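Local coordinates for putative lipoprotein YcdA (Bacillus subtilis subsp. subtilis str. 168, PDB 4R4G), which is of unknown function but is probably a membrane-attached lipoprotein, joining an Ig-like N-terminal domain to a mixed alpha/beta C-terminal domain through a kinked helix, at residues Ala152-Asp155 and Val156-Gly160; Lys203-Asp206 and Asn207-Asn210; Ser246-Ser249 and Asp250-Asp254; Glu270-Lys273 and Tyr274-Val278. All coordinates share one frame; numbering follows the deposited sequence.

Interaction 1. Residues Ala152-Asp155 and Val156-Gly160; sequences AYVD and VLLFG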
loop_
_atom_site.group_PDB
_atom_site.type_symbol
_atom_site.label_atom_id
_atom_site.label_comp_id
_atom_site.label_asym_id
_atom_site.label_seq_id
_atom_site.Cartn_x
_atom_site.Cartn_y
_atom_site.Cartn_z
ATOM N N ALA A 152 2.041 -6.183 8.776
ATOM C CA ALA A 152 1.792 -6.436 10.212
ATOM C C ALA A 152 0.555 -7.321 10.402
ATOM O O ALA A 152 0.570 -8.217 11.240
ATOM C CB ALA A 152 1.612 -5.126 10.965
ATOM N N TYR A 153 -0.504 -7.082 9.594
ATOM C CA TYR A 153 -1.731 -7.865 9.575
ATOM C C TYR A 153 -1.406 -9.292 9.188
ATOM O O TYR A 153 -1.861 -10.208 9.853
ATOM C CB TYR A 153 -2.750 -7.265 8.591
ATOM C CG TYR A 153 -3.737 -6.303 9.212
ATOM C CD1 TYR A 153 -4.923 -6.757 9.779
ATOM C CD2 TYR A 153 -3.505 -4.930 9.199
ATOM C CE1 TYR A 153 -5.851 -5.873 10.320
ATOM C CE2 TYR A 153 -4.427 -4.034 9.740
ATOM C CZ TYR A 153 -5.595 -4.511 10.307
ATOM O OH TYR A 153 -6.496 -3.635 10.857
ATOM N N VAL A 154 -0.579 -9.482 8.146
ATOM C CA VAL A 154 -0.146 -10.795 7.650
ATOM C C VAL A 154 0.657 -11.512 8.755
ATOM O O VAL A 154 0.391 -12.684 9.049
ATOM C CB VAL A 154 0.632 -10.677 6.302
ATOM C CG1 VAL A 154 1.308 -11.993 5.918
ATOM C CG2 VAL A 154 -0.302 -10.241 5.188
ATOM N N ASP A 155 1.563 -10.787 9.412
ATOM C CA ASP A 155 2.386 -11.325 10.493
ATOM C C ASP A 155 1.539 -11.936 11.620
ATOM O O ASP A 155 1.700 -13.121 11.940
ATOM C CB ASP A 155 3.295 -10.220 11.058
ATOM C CG ASP A 155 4.636 -10.041 10.372
ATOM O OD1 ASP A 155 4.820 -10.587 9.259
ATOM O OD2 ASP A 155 5.507 -9.378 10.956
ATOM N N VAL A 156 0.601 -11.144 12.182
ATOM C CA VAL A 156 -0.230 -11.579 13.304
ATOM C C VAL A 156 -1.295 -12.599 12.888
ATOM O O VAL A 156 -1.493 -13.561 13.630
ATOM C CB VAL A 156 -0.862 -10.407 14.104
ATOM C CG1 VAL A 156 0.211 -9.452 14.608
ATOM C CG2 VAL A 156 -1.914 -9.657 13.301
ATOM N N LEU A 157 -1.975 -12.400 11.743
ATOM C CA LEU A 157 -3.055 -13.280 11.308
ATOM C C LEU A 157 -2.622 -14.520 10.608
ATOM O O LEU A 157 -3.190 -15.571 10.876
ATOM C CB LEU A 157 -4.017 -12.581 10.352
ATOM C CG LEU A 157 -4.812 -11.392 10.828
ATOM C CD1 LEU A 157 -5.627 -10.868 9.695
ATOM C CD2 LEU A 157 -5.695 -11.748 12.000
ATOM N N LEU A 158 -1.740 -14.402 9.610
ATOM C CA LEU A 158 -1.384 -15.548 8.780
ATOM C C LEU A 158 -0.145 -16.278 9.251
ATOM O O LEU A 158 -0.103 -17.502 9.154
ATOM C CB LEU A 158 -1.209 -15.086 7.326
ATOM C CG LEU A 158 -2.512 -14.661 6.648
ATOM C CD1 LEU A 158 -2.260 -13.743 5.550
ATOM C CD2 LEU A 158 -3.296 -15.852 6.146
ATOM N N PHE A 159 0.851 -15.552 9.754
ATOM C CA PHE A 159 2.102 -16.166 10.172
ATOM C C PHE A 159 2.132 -16.530 11.639
ATOM O O PHE A 159 3.045 -17.235 12.061
ATOM C CB PHE A 159 3.284 -15.234 9.851
ATOM C CG PHE A 159 3.536 -14.962 8.383
ATOM C CD1 PHE A 159 2.946 -15.745 7.397
ATOM C CD2 PHE A 159 4.364 -13.921 7.987
ATOM C CE1 PHE A 159 3.191 -15.497 6.048
ATOM C CE2 PHE A 159 4.592 -13.663 6.639
ATOM C CZ PHE A 159 4.006 -14.454 5.679
ATOM N N GLY A 160 1.167 -16.046 12.412
ATOM C CA GLY A 160 1.122 -16.264 13.856
ATOM C C GLY A 160 2.274 -15.579 14.577
ATOM O O GLY A 160 2.496 -15.814 15.759
#

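Interaction 2. Residues Lys203-Asp206 and Asn207-Asn210; sequences KALD and NIVN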
loop_
_atom_site.group_PDB
_atom_site.type_symbol
_atom_site.label_atom_id
_atom_site.label_comp_id
_atom_site.label_asym_id
_atom_site.label_seq_id
_atom_site.Cartn_x
_atom_site.Cartn_y
_atom_site.Cartn_z
ATOM N N LYS A 203 -8.617 -29.561 20.118
ATOM C CA LYS A 203 -7.154 -29.497 20.025
ATOM C C LYS A 203 -6.722 -29.704 18.573
ATOM O O LYS A 203 -5.861 -28.973 18.093
ATOM C CB LYS A 203 -6.515 -30.585 20.938
ATOM C CG LYS A 203 -4.985 -30.508 21.149
ATOM C CD LYS A 203 -4.386 -31.866 21.598
ATOM C CE LYS A 203 -3.035 -31.763 22.284
ATOM N NZ LYS A 203 -1.934 -31.398 21.349
ATOM N N ALA A 204 -7.343 -30.687 17.882
ATOM C CA ALA A 204 -7.073 -31.070 16.498
ATOM C C ALA A 204 -7.203 -29.895 15.562
ATOM O O ALA A 204 -6.313 -29.684 14.726
ATOM C CB ALA A 204 -8.028 -32.168 16.067
ATOM N N LEU A 205 -8.284 -29.112 15.722
ATOM C CA LEU A 205 -8.504 -27.972 14.867
ATOM C C LEU A 205 -7.643 -26.793 15.243
ATOM O O LEU A 205 -7.272 -26.040 14.351
ATOM C CB LEU A 205 -9.964 -27.586 14.797
ATOM C CG LEU A 205 -10.561 -27.930 13.445
ATOM C CD1 LEU A 205 -10.892 -29.426 13.341
ATOM C CD2 LEU A 205 -11.739 -27.054 13.130
ATOM N N ASP A 206 -7.269 -26.641 16.518
ATOM C CA ASP A 206 -6.373 -25.543 16.897
ATOM C C ASP A 206 -4.958 -25.863 16.443
ATOM O O ASP A 206 -4.228 -24.959 16.042
ATOM C CB ASP A 206 -6.399 -25.260 18.410
ATOM C CG ASP A 206 -7.608 -24.497 18.925
ATOM O OD1 ASP A 206 -8.465 -24.099 18.098
ATOM O OD2 ASP A 206 -7.696 -24.289 20.153
ATOM N N ASN A 207 -4.582 -27.156 16.474
ATOM C CA ASN A 207 -3.266 -27.600 16.028
ATOM C C ASN A 207 -3.126 -27.413 14.520
ATOM O O ASN A 207 -2.024 -27.114 14.056
ATOM C CB ASN A 207 -2.994 -29.046 16.431
ATOM C CG ASN A 207 -2.409 -29.198 17.817
ATOM O OD1 ASN A 207 -2.262 -28.234 18.586
ATOM N ND2 ASN A 207 -2.067 -30.429 18.168
ATOM N N ILE A 208 -4.253 -27.532 13.776
ATOM C CA ILE A 208 -4.320 -27.331 12.327
ATOM C C ILE A 208 -4.015 -25.843 12.017
ATOM O O ILE A 208 -3.142 -25.557 11.198
ATOM C CB ILE A 208 -5.689 -27.830 11.751
ATOM C CG1 ILE A 208 -5.634 -29.355 11.494
ATOM C CG2 ILE A 208 -6.096 -27.071 10.463
ATOM C CD1 ILE A 208 -6.957 -30.050 11.258
ATOM N N VAL A 209 -4.691 -24.920 12.700
ATOM C CA VAL A 209 -4.513 -23.477 12.541
ATOM C C VAL A 209 -3.090 -23.080 12.885
ATOM O O VAL A 209 -2.431 -22.423 12.077
ATOM C CB VAL A 209 -5.523 -22.706 13.408
ATOM C CG1 VAL A 209 -5.314 -21.203 13.297
ATOM C CG2 VAL A 209 -6.946 -23.082 13.032
ATOM N N ASN A 210 -2.604 -23.515 14.062
ATOM C CA ASN A 210 -1.262 -23.197 14.525
ATOM C C ASN A 210 -0.177 -23.804 13.615
ATOM O O ASN A 210 0.857 -23.162 13.398
ATOM C CB ASN A 210 -1.081 -23.609 15.973
ATOM C CG ASN A 210 -1.955 -22.826 16.938
ATOM O OD1 ASN A 210 -2.396 -21.688 16.668
ATOM N ND2 ASN A 210 -2.223 -23.424 18.094
#

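Interaction 3. Residues Ser246-Ser249 and Asp250-Asp254; sequences SSLS and DRIED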
loop_
_atom_site.group_PDB
_atom_site.type_symbol
_atom_site.label_atom_id
_atom_site.label_comp_id
_atom_site.label_asym_id
_atom_site.label_seq_id
_atom_site.Cartn_x
_atom_site.Cartn_y
_atom_site.Cartn_z
ATOM N N SER A 246 -0.178 -28.807 -3.175
ATOM C CA SER A 246 -0.649 -29.729 -4.206
ATOM C C SER A 246 -0.561 -31.161 -3.738
ATOM O O SER A 246 -1.500 -31.923 -3.964
ATOM C CB SER A 246 0.125 -29.542 -5.510
ATOM O OG SER A 246 1.529 -29.616 -5.323
ATOM N N SER A 247 0.510 -31.504 -3.004
ATOM C CA SER A 247 0.728 -32.868 -2.502
ATOM C C SER A 247 0.015 -33.205 -1.204
ATOM O O SER A 247 -0.063 -34.392 -0.888
ATOM C CB SER A 247 2.217 -33.114 -2.289
ATOM O OG SER A 247 2.767 -32.198 -1.358
ATOM N N LEU A 248 -0.482 -32.206 -0.438
ATOM C CA LEU A 248 -1.076 -32.413 0.904
ATOM C C LEU A 248 -2.127 -33.526 0.941
ATOM O O LEU A 248 -2.117 -34.352 1.866
ATOM C CB LEU A 248 -1.646 -31.108 1.480
ATOM C CG LEU A 248 -1.946 -31.058 2.985
ATOM C CD1 LEU A 248 -0.791 -31.589 3.829
ATOM C CD2 LEU A 248 -2.292 -29.654 3.406
ATOM N N SER A 249 -2.994 -33.569 -0.084
ATOM C CA SER A 249 -4.026 -34.603 -0.269
ATOM C C SER A 249 -3.415 -35.979 -0.128
ATOM O O SER A 249 -3.755 -36.703 0.808
ATOM C CB SER A 249 -4.677 -34.462 -1.649
ATOM O OG SER A 249 -3.734 -34.538 -2.713
ATOM N N ASP A 250 -2.438 -36.287 -1.013
ATOM C CA ASP A 250 -1.716 -37.560 -1.085
ATOM C C ASP A 250 -0.945 -37.849 0.205
ATOM O O ASP A 250 -1.018 -38.962 0.699
ATOM C CB ASP A 250 -0.772 -37.593 -2.303
ATOM C CG ASP A 250 -1.464 -37.432 -3.652
ATOM O OD1 ASP A 250 -2.486 -38.120 -3.882
ATOM O OD2 ASP A 250 -0.960 -36.650 -4.491
ATOM N N ARG A 251 -0.264 -36.847 0.776
ATOM C CA ARG A 251 0.503 -36.999 2.013
ATOM C C ARG A 251 -0.364 -37.489 3.142
ATOM O O ARG A 251 0.065 -38.367 3.892
ATOM C CB ARG A 251 1.154 -35.683 2.416
ATOM C CG ARG A 251 2.142 -35.181 1.404
ATOM C CD ARG A 251 2.653 -33.850 1.859
ATOM N NE ARG A 251 4.027 -33.973 2.315
ATOM C CZ ARG A 251 5.054 -33.487 1.649
ATOM N NH1 ARG A 251 4.866 -32.819 0.522
ATOM N NH2 ARG A 251 6.283 -33.663 2.101
ATOM N N ILE A 252 -1.586 -36.930 3.272
ATOM C CA ILE A 252 -2.494 -37.364 4.328
ATOM C C ILE A 252 -3.031 -38.734 3.938
ATOM O O ILE A 252 -2.947 -39.655 4.750
ATOM C CB ILE A 252 -3.590 -36.320 4.660
ATOM C CG1 ILE A 252 -2.947 -35.072 5.307
ATOM C CG2 ILE A 252 -4.636 -36.907 5.607
ATOM C CD1 ILE A 252 -3.600 -33.825 4.957
ATOM N N GLU A 253 -3.470 -38.898 2.671
ATOM C CA GLU A 253 -3.938 -40.179 2.119
ATOM C C GLU A 253 -2.908 -41.288 2.433
ATOM O O GLU A 253 -3.302 -42.341 2.932
ATOM C CB GLU A 253 -4.186 -40.047 0.588
ATOM C CG GLU A 253 -4.759 -41.276 -0.128
ATOM C CD GLU A 253 -4.580 -41.281 -1.643
ATOM O OE1 GLU A 253 -5.037 -40.323 -2.309
ATOM O OE2 GLU A 253 -3.971 -42.243 -2.165
ATOM N N ASP A 254 -1.596 -41.010 2.226
ATOM C CA ASP A 254 -0.507 -41.963 2.468
ATOM C C ASP A 254 -0.266 -42.180 3.969
ATOM O O ASP A 254 0.047 -43.292 4.364
ATOM C CB ASP A 254 0.808 -41.550 1.752
ATOM C CG ASP A 254 0.750 -41.442 0.220
ATOM O OD1 ASP A 254 0.073 -42.280 -0.423
ATOM O OD2 ASP A 254 1.409 -40.544 -0.335
#

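Interaction 4. Residues Glu270-Lys273 and Tyr274-Val278; sequences EAVK and YALQV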
loop_
_atom_site.group_PDB
_atom_site.type_symbol
_atom_site.label_atom_id
_atom_site.label_comp_id
_atom_site.label_asym_id
_atom_site.label_seq_id
_atom_site.Cartn_x
_atom_site.Cartn_y
_atom_site.Cartn_z
ATOM N N GLU A 270 -11.808 -43.012 14.074
ATOM C CA GLU A 270 -10.392 -43.205 14.440
ATOM C C GLU A 270 -9.444 -42.606 13.376
ATOM O O GLU A 270 -8.549 -41.817 13.710
ATOM C CB GLU A 270 -10.070 -44.701 14.600
ATOM C CG GLU A 270 -10.550 -45.373 15.877
ATOM C CD GLU A 270 -10.547 -46.890 15.801
ATOM O OE1 GLU A 270 -9.449 -47.490 15.727
ATOM O OE2 GLU A 270 -11.652 -47.480 15.807
ATOM N N ALA A 271 -9.679 -42.987 12.094
ATOM C CA ALA A 271 -8.927 -42.589 10.909
ATOM C C ALA A 271 -9.093 -41.104 10.585
ATOM O O ALA A 271 -8.123 -40.482 10.154
ATOM C CB ALA A 271 -9.352 -43.430 9.720
ATOM N N VAL A 272 -10.308 -40.538 10.784
ATOM C CA VAL A 272 -10.577 -39.113 10.543
ATOM C C VAL A 272 -9.789 -38.288 11.565
ATOM O O VAL A 272 -9.074 -37.369 11.175
ATOM C CB VAL A 272 -12.098 -38.778 10.555
ATOM C CG1 VAL A 272 -12.360 -37.304 10.884
ATOM C CG2 VAL A 272 -12.739 -39.140 9.224
ATOM N N LYS A 273 -9.889 -38.652 12.856
ATOM C CA LYS A 273 -9.195 -37.974 13.947
ATOM C C LYS A 273 -7.676 -38.009 13.728
ATOM O O LYS A 273 -7.031 -36.967 13.872
ATOM C CB LYS A 273 -9.601 -38.560 15.312
ATOM C CG LYS A 273 -10.861 -37.866 15.850
ATOM C CD LYS A 273 -11.709 -38.711 16.796
ATOM C CE LYS A 273 -12.951 -37.955 17.218
ATOM N NZ LYS A 273 -13.618 -38.577 18.392
ATOM N N TYR A 274 -7.130 -39.156 13.276
ATOM C CA TYR A 274 -5.704 -39.294 12.988
ATOM C C TYR A 274 -5.303 -38.400 11.813
ATOM O O TYR A 274 -4.221 -37.805 11.843
ATOM C CB TYR A 274 -5.340 -40.759 12.708
ATOM C CG TYR A 274 -3.894 -40.965 12.305
ATOM C CD1 TYR A 274 -2.873 -40.944 13.254
ATOM C CD2 TYR A 274 -3.544 -41.188 10.977
ATOM C CE1 TYR A 274 -1.538 -41.129 12.886
ATOM C CE2 TYR A 274 -2.215 -41.376 10.599
ATOM C CZ TYR A 274 -1.216 -41.366 11.559
ATOM O OH TYR A 274 0.094 -41.548 11.177
ATOM N N ALA A 275 -6.161 -38.309 10.776
ATOM C CA ALA A 275 -5.884 -37.479 9.611
ATOM C C ALA A 275 -5.756 -36.013 10.038
ATOM O O ALA A 275 -4.826 -35.343 9.615
ATOM C CB ALA A 275 -6.977 -37.646 8.574
ATOM N N LEU A 276 -6.632 -35.547 10.947
ATOM C CA LEU A 276 -6.620 -34.175 11.451
ATOM C C LEU A 276 -5.377 -33.903 12.322
ATOM O O LEU A 276 -5.004 -32.734 12.526
ATOM C CB LEU A 276 -7.916 -33.892 12.248
ATOM C CG LEU A 276 -9.242 -33.976 11.471
ATOM C CD1 LEU A 276 -10.396 -34.116 12.399
ATOM C CD2 LEU A 276 -9.449 -32.784 10.543
ATOM N N GLN A 277 -4.758 -34.985 12.838
ATOM C CA GLN A 277 -3.559 -34.930 13.664
ATOM C C GLN A 277 -2.291 -34.793 12.812
ATOM O O GLN A 277 -1.401 -34.026 13.189
ATOM C CB GLN A 277 -3.441 -36.178 14.549
ATOM C CG GLN A 277 -4.366 -36.210 15.758
ATOM C CD GLN A 277 -4.419 -37.580 16.409
ATOM O OE1 GLN A 277 -3.423 -38.329 16.463
ATOM N NE2 GLN A 277 -5.593 -37.932 16.932
ATOM N N VAL A 278 -2.171 -35.576 11.708
ATOM C CA VAL A 278 -0.985 -35.532 10.845
ATOM C C VAL A 278 -0.967 -34.264 9.987
ATOM O O VAL A 278 0.129 -33.802 9.659
ATOM C CB VAL A 278 -0.774 -36.786 9.958
ATOM C CG1 VAL A 278 -0.344 -37.987 10.787
ATOM C CG2 VAL A 278 -2.001 -37.109 9.109
#

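Interaction 1. Residues Ala152-Asp155 and Val156-Gly160
The carbonyl oxygen of A152 takes the backbone NH of V156, a regular i to i+4 bond of 3.1 Å from V156 N to A152 O. Y153 repeats the pattern with L157, and their side chains run alongside each other: L157 CD1 sits at the edge of the phenol ring, 4.2 Å from Y153 CD1. F166 meets that ring edge-to-face. At V154 the pattern changes. V154 O accepts both L158 N, at 2.8 Å, and F159 N, at 3.0 Å, the second lying in the carbonyl plane. This widening of the helical turn belongs to the C-terminal end of helix 145-157, where G160 leaves helical geometry with positive phi; in the C-terminal domain the turn packs on helices 165-170 and 174-192 and strand 221-230. The F159 ring lies against V154, whose CG1, anti to the backbone N (chi1 169°), makes a CH-pi contact 3.8 Å from the ring centroid and 18° off its normal. L158 CD1 reaches V154 CG1, at 4.0 Å. D155 meets the F159 ring obliquely: its OD1 is 3.6 Å from F159 CD2, with carboxylate and ring planes 39° apart, while its other oxygen forms a long, weak ion pair with K161.

Interaction 2. Residues Lys203-Asp206 and Asn207-Asn210
N207 sits one turn on from K203. Its backbone NH bonds K203 O at 2.7 Å, and its CB lies 3.3 Å from the same oxygen. K203 CG stands anti to the backbone N, and the chain then bends at its last torsion (chi4 -71°), which brings the ammonium near the N207 side chain; the two side chains slant past each other.

D206, immediately before N207, spends its two ends differently. Its carbonyl oxygen receives N210 N at 2.9 Å in a nearly straight bond (169°). The carboxylate turns to another helix: D206 OD1 forms a salt bridge with K186 of helix 174-192, so the charged end ties two helices together while the backbone end stays within one.

L205 is the buried member of the group. L205 O takes V209 N at 3.3 Å, and V209 CG2 packs against the same oxygen. Between the side chains, L205 CD1 and I208 CD1 are 4.5 Å apart, a loose contact. L205 also touches K186 and L190 of helix 174-192, and I208 touches L276, Y279 and P280 of helix 268-283, so the two residues face different neighbours. The backbone bond from I208 N to A204 O, at 3.1 Å, completes the turn.

Four successive i to i+4 bonds, with charged and amide groups on one side and L205 and I208 on the other, make this the amphipathic opening of an alpha helix, here the first turns of helix 203-219 in the C-terminal domain.

Interaction 3. Residues Ser246-Ser249 and Asp250-Asp254
S247 and R251 are joined twice, once through side chains and once through the backbone. R251 NH1 donates to S247 OG at 2.9 Å with an N-H...O angle of 148°, and the hydroxyl oxygen stands at the edge of the guanidinium, only 6° out of its plane. R251 N bonds S247 O at 3.0 Å. The methylene groups of the arginine run back over S247, with R251 CG 3.3 Å from S247 O, and a bend at chi3 (108°) turns the head toward the S247 hydroxyl. Another nitrogen of that head, NE, has a long and weak ion pair with E282, which may add a little to its placement.

The next backbone bonds continue the first turn of the helix. I252 N reaches L248 O at 3.0 Å, and E253 N reaches S249 O at 2.9 Å. The E253 carboxylate extends onward to a salt bridge with K257, one further turn along.

Beyond the polar layer comes the apolar pair. L248 CD1 and I252 CD1 meet at 3.8 Å, the two side chains slanting across each other, and I252 CD1 also rests on L248 O.

This turn opens helix 248-260, which follows strand 233-244. L248 packs against Y279, E282 and F283 of helix 268-283, I252 shares Y279, and the S247-R251 pair lies against L286 in the loop before strand 293-301.

Interaction 4. Residues Glu270-Lys273 and Tyr274-Val278
V272 and L276 lie side by side on one face of the helix, pointing the same way, with V272 CG1 4.0 Å from L276 CD1. The backbone brings them into step: L276 N bonds V272 O at 3.1 Å, and L276 CG rests 3.4 Å from the same oxygen. Bonds from Y274 N to E270 O and from A275 N to A271 O, each 3.0 Å, build the turn before it. The following one is slacker, for Q277 N reaches K273 O at 3.2 Å with a bent angle of 126° and counts as weak.

Farther out, other parts of the chain meet the side chains. Y199 touches both V272 and L276, and K273 as well. Y274, with CG anti to the backbone N (chi1 176°), carries its ring away from the turn to stack on Y259, while A275 meets V256 of the same neighbouring helix, 248-260.

The chemistry is thus shared out: backbone bonds, the last of them weak, shape the turn, and apolar and aromatic contacts join it to its surroundings. The K273 charge is paired with E269 in a salt bridge, whereas the E270 carboxylate is met by the neutral hydroxyl of S267.

All four contacts belong to the helical part of the C-terminal domain and follow one another along the chain. Interaction 1 closes helix 145-157, interaction 2 opens helix 203-219, interaction 3 opens helix 248-260 and interaction 4 lies inside helix 268-283. Helix 268-283 links interactions 2 and 3: interactions 2 and 4, centres 12 Å apart, meet where I208 CD1 is 3.6 Å from L276 O, and interactions 3 and 4, centres 13 Å apart, where I252 CG2 is 3.9 Å from A275 CB. In these three, local turns present side chains that join separate helices. Interaction 1, its centre about 17 Å from that of interaction 2, reaches the domain through other neighbours such as helix 174-192.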